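Local coordinates for peptidase M16 domain protein (Alicyclobacillus acidocaldarius subsp. acidocaldarius DSM 446, PDB 4XEA) that probably acts as a metal-dependent peptidase of the M16 (insulinase-like) family, here binding a nickel ion, at residues E233-H245 with R411-S423. Sequence-based numbering, arbitrary orientation.
Sequences EPPTPARSRHWMH and REDNMVVSAVLPS. Unlike the reference sequence in segment 411-423: Leu421 (reference Val).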
# COMPACT_ATOMS: atom_id res chain seq x y z
N GLU A 233 6.38 -25.49 -24.08
CA GLU A 233 6.52 -25.83 -22.70
C GLU A 233 5.59 -27.04 -22.36
O GLU A 233 4.40 -26.99 -22.63
CB GLU A 233 6.13 -24.60 -21.90
CG GLU A 233 6.12 -24.80 -20.43
CD GLU A 233 7.53 -25.02 -19.84
OE1 GLU A 233 8.52 -24.50 -20.40
OE2 GLU A 233 7.59 -25.72 -18.83
N PRO A 234 6.15 -28.09 -21.73
CA PRO A 234 5.28 -29.17 -21.23
C PRO A 234 4.23 -28.73 -20.23
O PRO A 234 4.44 -27.75 -19.48
CB PRO A 234 6.26 -30.17 -20.59
CG PRO A 234 7.58 -29.91 -21.24
CD PRO A 234 7.57 -28.39 -21.47
N PRO A 235 3.08 -29.45 -20.21
CA PRO A 235 2.04 -29.04 -19.27
C PRO A 235 2.29 -29.47 -17.82
O PRO A 235 1.59 -29.03 -16.93
CB PRO A 235 0.78 -29.73 -19.82
CG PRO A 235 1.30 -31.03 -20.47
CD PRO A 235 2.62 -30.50 -21.14
N THR A 236 3.27 -30.34 -17.60
CA THR A 236 3.61 -30.84 -16.29
C THR A 236 4.87 -30.12 -15.77
O THR A 236 5.72 -29.68 -16.54
CB THR A 236 3.89 -32.35 -16.33
OG1 THR A 236 4.82 -32.63 -17.38
CG2 THR A 236 2.56 -33.22 -16.55
N PRO A 237 5.03 -30.05 -14.45
CA PRO A 237 6.18 -29.34 -13.90
C PRO A 237 7.46 -30.11 -14.12
O PRO A 237 7.44 -31.32 -14.25
CB PRO A 237 5.87 -29.23 -12.39
CG PRO A 237 4.76 -30.07 -12.11
CD PRO A 237 4.06 -30.45 -13.42
N ALA A 238 8.57 -29.39 -14.15
CA ALA A 238 9.89 -30.01 -14.23
C ALA A 238 10.19 -30.79 -12.94
O ALA A 238 10.69 -31.88 -12.97
CB ALA A 238 10.99 -28.93 -14.56
N ARG A 239 9.84 -30.21 -11.80
CA ARG A 239 9.93 -30.88 -10.50
C ARG A 239 8.64 -30.52 -9.75
O ARG A 239 8.30 -29.36 -9.63
CB ARG A 239 11.20 -30.41 -9.73
CG ARG A 239 12.53 -30.93 -10.33
CD ARG A 239 13.82 -30.31 -9.67
NE ARG A 239 14.01 -28.90 -10.07
CZ ARG A 239 13.77 -27.83 -9.31
NH1 ARG A 239 13.34 -27.95 -8.05
NH2 ARG A 239 13.97 -26.60 -9.83
N SER A 240 7.93 -31.49 -9.22
CA SER A 240 6.64 -31.21 -8.59
C SER A 240 6.75 -30.90 -7.09
O SER A 240 5.76 -30.49 -6.49
CB SER A 240 5.66 -32.38 -8.83
OG SER A 240 6.11 -33.53 -8.19
N ARG A 241 7.93 -31.10 -6.50
CA ARG A 241 8.15 -30.88 -5.07
C ARG A 241 9.55 -30.34 -4.85
O ARG A 241 10.51 -30.83 -5.42
CB ARG A 241 7.98 -32.18 -4.26
CG ARG A 241 6.66 -32.98 -4.44
CD ARG A 241 5.53 -32.32 -3.65
NE ARG A 241 4.27 -33.06 -3.72
CZ ARG A 241 3.40 -33.01 -4.74
NH1 ARG A 241 3.61 -32.25 -5.80
NH2 ARG A 241 2.29 -33.73 -4.69
N HIS A 242 9.67 -29.35 -3.95
CA HIS A 242 10.96 -28.78 -3.63
C HIS A 242 10.94 -28.21 -2.21
O HIS A 242 9.89 -27.72 -1.72
CB HIS A 242 11.36 -27.74 -4.68
CG HIS A 242 12.74 -27.18 -4.49
ND1 HIS A 242 13.88 -27.87 -4.86
CD2 HIS A 242 13.17 -26.02 -3.94
CE1 HIS A 242 14.95 -27.14 -4.56
NE2 HIS A 242 14.55 -26.03 -3.99
N TRP A 243 12.05 -28.36 -1.51
CA TRP A 243 12.27 -27.60 -0.28
C TRP A 243 13.71 -27.16 -0.25
O TRP A 243 14.59 -27.74 -0.93
CB TRP A 243 11.91 -28.39 0.99
CG TRP A 243 12.56 -29.78 1.05
CD1 TRP A 243 11.99 -30.96 0.69
CD2 TRP A 243 13.90 -30.07 1.43
NE1 TRP A 243 12.88 -32.00 0.86
CE2 TRP A 243 14.06 -31.48 1.33
CE3 TRP A 243 14.96 -29.31 1.92
CZ2 TRP A 243 15.23 -32.09 1.60
CZ3 TRP A 243 16.13 -29.92 2.20
CH2 TRP A 243 16.26 -31.31 2.06
N MSE A 244 13.97 -26.10 0.53
CA MSE A 244 15.32 -25.66 0.74
C MSE A 244 15.36 -24.90 2.06
O MSE A 244 14.32 -24.52 2.60
CB MSE A 244 15.76 -24.80 -0.43
CG MSE A 244 14.92 -23.57 -0.63
SE MSE A 244 15.91 -22.20 -1.59
CE MSE A 244 17.69 -22.30 -0.78
N HIS A 245 16.57 -24.74 2.57
CA HIS A 245 16.81 -24.01 3.80
C HIS A 245 17.36 -22.62 3.46
O HIS A 245 18.17 -22.46 2.54
CB HIS A 245 17.76 -24.76 4.71
CG HIS A 245 17.15 -25.97 5.35
ND1 HIS A 245 17.27 -27.23 4.82
CD2 HIS A 245 16.42 -26.10 6.49
CE1 HIS A 245 16.64 -28.09 5.60
NE2 HIS A 245 16.12 -27.44 6.62
N ARG A 411 -5.52 -28.96 -10.46
CA ARG A 411 -5.39 -30.40 -10.49
C ARG A 411 -4.18 -30.86 -9.68
O ARG A 411 -3.50 -30.05 -9.09
CB ARG A 411 -5.30 -30.91 -11.95
CG ARG A 411 -6.36 -30.33 -12.93
CD ARG A 411 -6.48 -31.15 -14.24
NE ARG A 411 -5.15 -31.52 -14.74
CZ ARG A 411 -4.36 -30.71 -15.45
NH1 ARG A 411 -4.78 -29.50 -15.79
NH2 ARG A 411 -3.16 -31.11 -15.84
N GLU A 412 -3.93 -32.17 -9.65
CA GLU A 412 -2.74 -32.68 -8.96
C GLU A 412 -1.52 -32.80 -9.86
O GLU A 412 -0.39 -32.59 -9.42
CB GLU A 412 -3.06 -34.04 -8.33
CG GLU A 412 -4.04 -33.85 -7.18
CD GLU A 412 -3.93 -34.93 -6.16
OE1 GLU A 412 -4.44 -36.03 -6.45
OE2 GLU A 412 -3.33 -34.65 -5.08
N ASP A 413 -1.73 -33.10 -11.12
CA ASP A 413 -0.60 -33.37 -12.01
C ASP A 413 0.05 -32.09 -12.58
O ASP A 413 1.15 -32.17 -13.15
CB ASP A 413 -1.02 -34.30 -13.14
CG ASP A 413 -2.31 -33.87 -13.79
OD1 ASP A 413 -3.35 -34.49 -13.51
OD2 ASP A 413 -2.29 -32.89 -14.53
N ASN A 414 -0.55 -30.93 -12.38
CA ASN A 414 0.11 -29.68 -12.80
C ASN A 414 0.54 -28.81 -11.62
O ASN A 414 0.72 -27.58 -11.76
CB ASN A 414 -0.77 -28.88 -13.80
CG ASN A 414 -2.04 -28.32 -13.14
OD1 ASN A 414 -2.58 -28.95 -12.22
ND2 ASN A 414 -2.56 -27.16 -13.64
N MSE A 415 0.71 -29.44 -10.47
CA MSE A 415 0.87 -28.77 -9.20
C MSE A 415 2.31 -28.90 -8.72
O MSE A 415 2.93 -29.90 -8.92
CB MSE A 415 -0.10 -29.35 -8.16
CG MSE A 415 -0.03 -28.72 -6.81
SE MSE A 415 -1.12 -29.54 -5.46
CE MSE A 415 -0.33 -31.35 -5.38
N VAL A 416 2.82 -27.83 -8.10
CA VAL A 416 4.14 -27.79 -7.51
C VAL A 416 3.94 -27.37 -6.07
O VAL A 416 3.17 -26.42 -5.78
CB VAL A 416 5.07 -26.75 -8.19
CG1 VAL A 416 6.43 -26.74 -7.49
CG2 VAL A 416 5.21 -27.07 -9.65
N VAL A 417 4.56 -28.08 -5.16
CA VAL A 417 4.49 -27.71 -3.74
C VAL A 417 5.91 -27.40 -3.32
O VAL A 417 6.78 -28.28 -3.42
CB VAL A 417 3.94 -28.83 -2.83
CG1 VAL A 417 3.74 -28.36 -1.36
CG2 VAL A 417 2.65 -29.40 -3.35
N SER A 418 6.16 -26.18 -2.81
CA SER A 418 7.53 -25.81 -2.46
C SER A 418 7.62 -25.04 -1.14
O SER A 418 6.73 -24.25 -0.82
CB SER A 418 8.16 -25.02 -3.60
OG SER A 418 7.62 -23.73 -3.65
N ALA A 419 8.71 -25.26 -0.40
CA ALA A 419 8.86 -24.70 0.94
C ALA A 419 10.27 -24.12 1.11
O ALA A 419 11.26 -24.58 0.53
CB ALA A 419 8.60 -25.79 2.01
N VAL A 420 10.33 -23.09 1.94
CA VAL A 420 11.61 -22.53 2.39
C VAL A 420 11.58 -22.73 3.87
O VAL A 420 10.60 -22.36 4.52
CB VAL A 420 11.73 -21.02 2.07
CG1 VAL A 420 13.07 -20.48 2.57
CG2 VAL A 420 11.58 -20.80 0.59
N LEU A 421 12.65 -23.33 4.41
CA LEU A 421 12.69 -23.80 5.78
C LEU A 421 13.78 -23.04 6.54
O LEU A 421 14.84 -22.74 5.98
CB LEU A 421 12.97 -25.32 5.80
CG LEU A 421 12.03 -26.21 4.96
CD1 LEU A 421 12.48 -27.68 5.04
CD2 LEU A 421 10.59 -26.08 5.44
N PRO A 422 13.54 -22.73 7.81
CA PRO A 422 14.58 -21.95 8.50
C PRO A 422 15.93 -22.68 8.54
O PRO A 422 15.97 -23.86 8.88
CB PRO A 422 14.01 -21.78 9.91
CG PRO A 422 12.54 -21.86 9.71
CD PRO A 422 12.30 -22.82 8.59
N SER A 423 17.00 -21.99 8.15
CA SER A 423 18.37 -22.48 8.39
C SER A 423 18.63 -22.62 9.88
O SER A 423 18.18 -21.78 10.67
CB SER A 423 19.43 -21.52 7.83
OG SER A 423 19.66 -21.78 6.47
OXT SER A 423 19.33 -23.54 10.33
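Arg241 to His245 pair in parallel with Val417 to Leu421, and five backbone hydrogen bonds zip the two strands together, the first from Val417 N to Ser240 O, the last from Leu421 N to Met244 O at 2.7 Å. Packing is close where the loop enters the sheet. There the Pro237 ring lies along the second chain: its CB meets Val416 CG2 at 3.6 Å, and its CD rests 3.4 Å from Asp413 O. With an alanine in its place CB could still meet Val416 CG2, but the loss of CG and CD would probably leave a gap over the carbonyls of Asp413 and Met415 and free the loop backbone. Ser240 O is gripped twice, from opposite faces of its carbonyl plane, by Val417 N and by Arg241 NH1 (2.9 Å), the latter well above that plane. A bend at chi2 (-78°) folds the Arg241 chain back across Val417, whose CG2 sits over one face of the guanidinium, while NH2 comes 3.6 Å from CE of selenomethionine Met415. The Trp243 and His245 end of this face is looser and solvent-exposed: with CG wedged between its backbone N and carbonyl carbon (chi1 52°), Trp243 turns its indole away and stays in touch mainly through CB, 4.2 Å from Leu421 CD1. His245 touches more, its CD2 reaching Leu421 CB at 3.6 Å and Pro422 O, which lies at the ring edge. The C-terminal strand 415-422 thus returns to lie between edge strand 241-246 and antiparallel strand 252-258, in what is probably the second half of an M16 peptidase, apart from nickel ligands His61, His65 and Glu136. Helix 144-156 covers the face of His242, Met244, Val416 and Val420, whereas helix 325-342 covers the Met415 and Val417 end of the other.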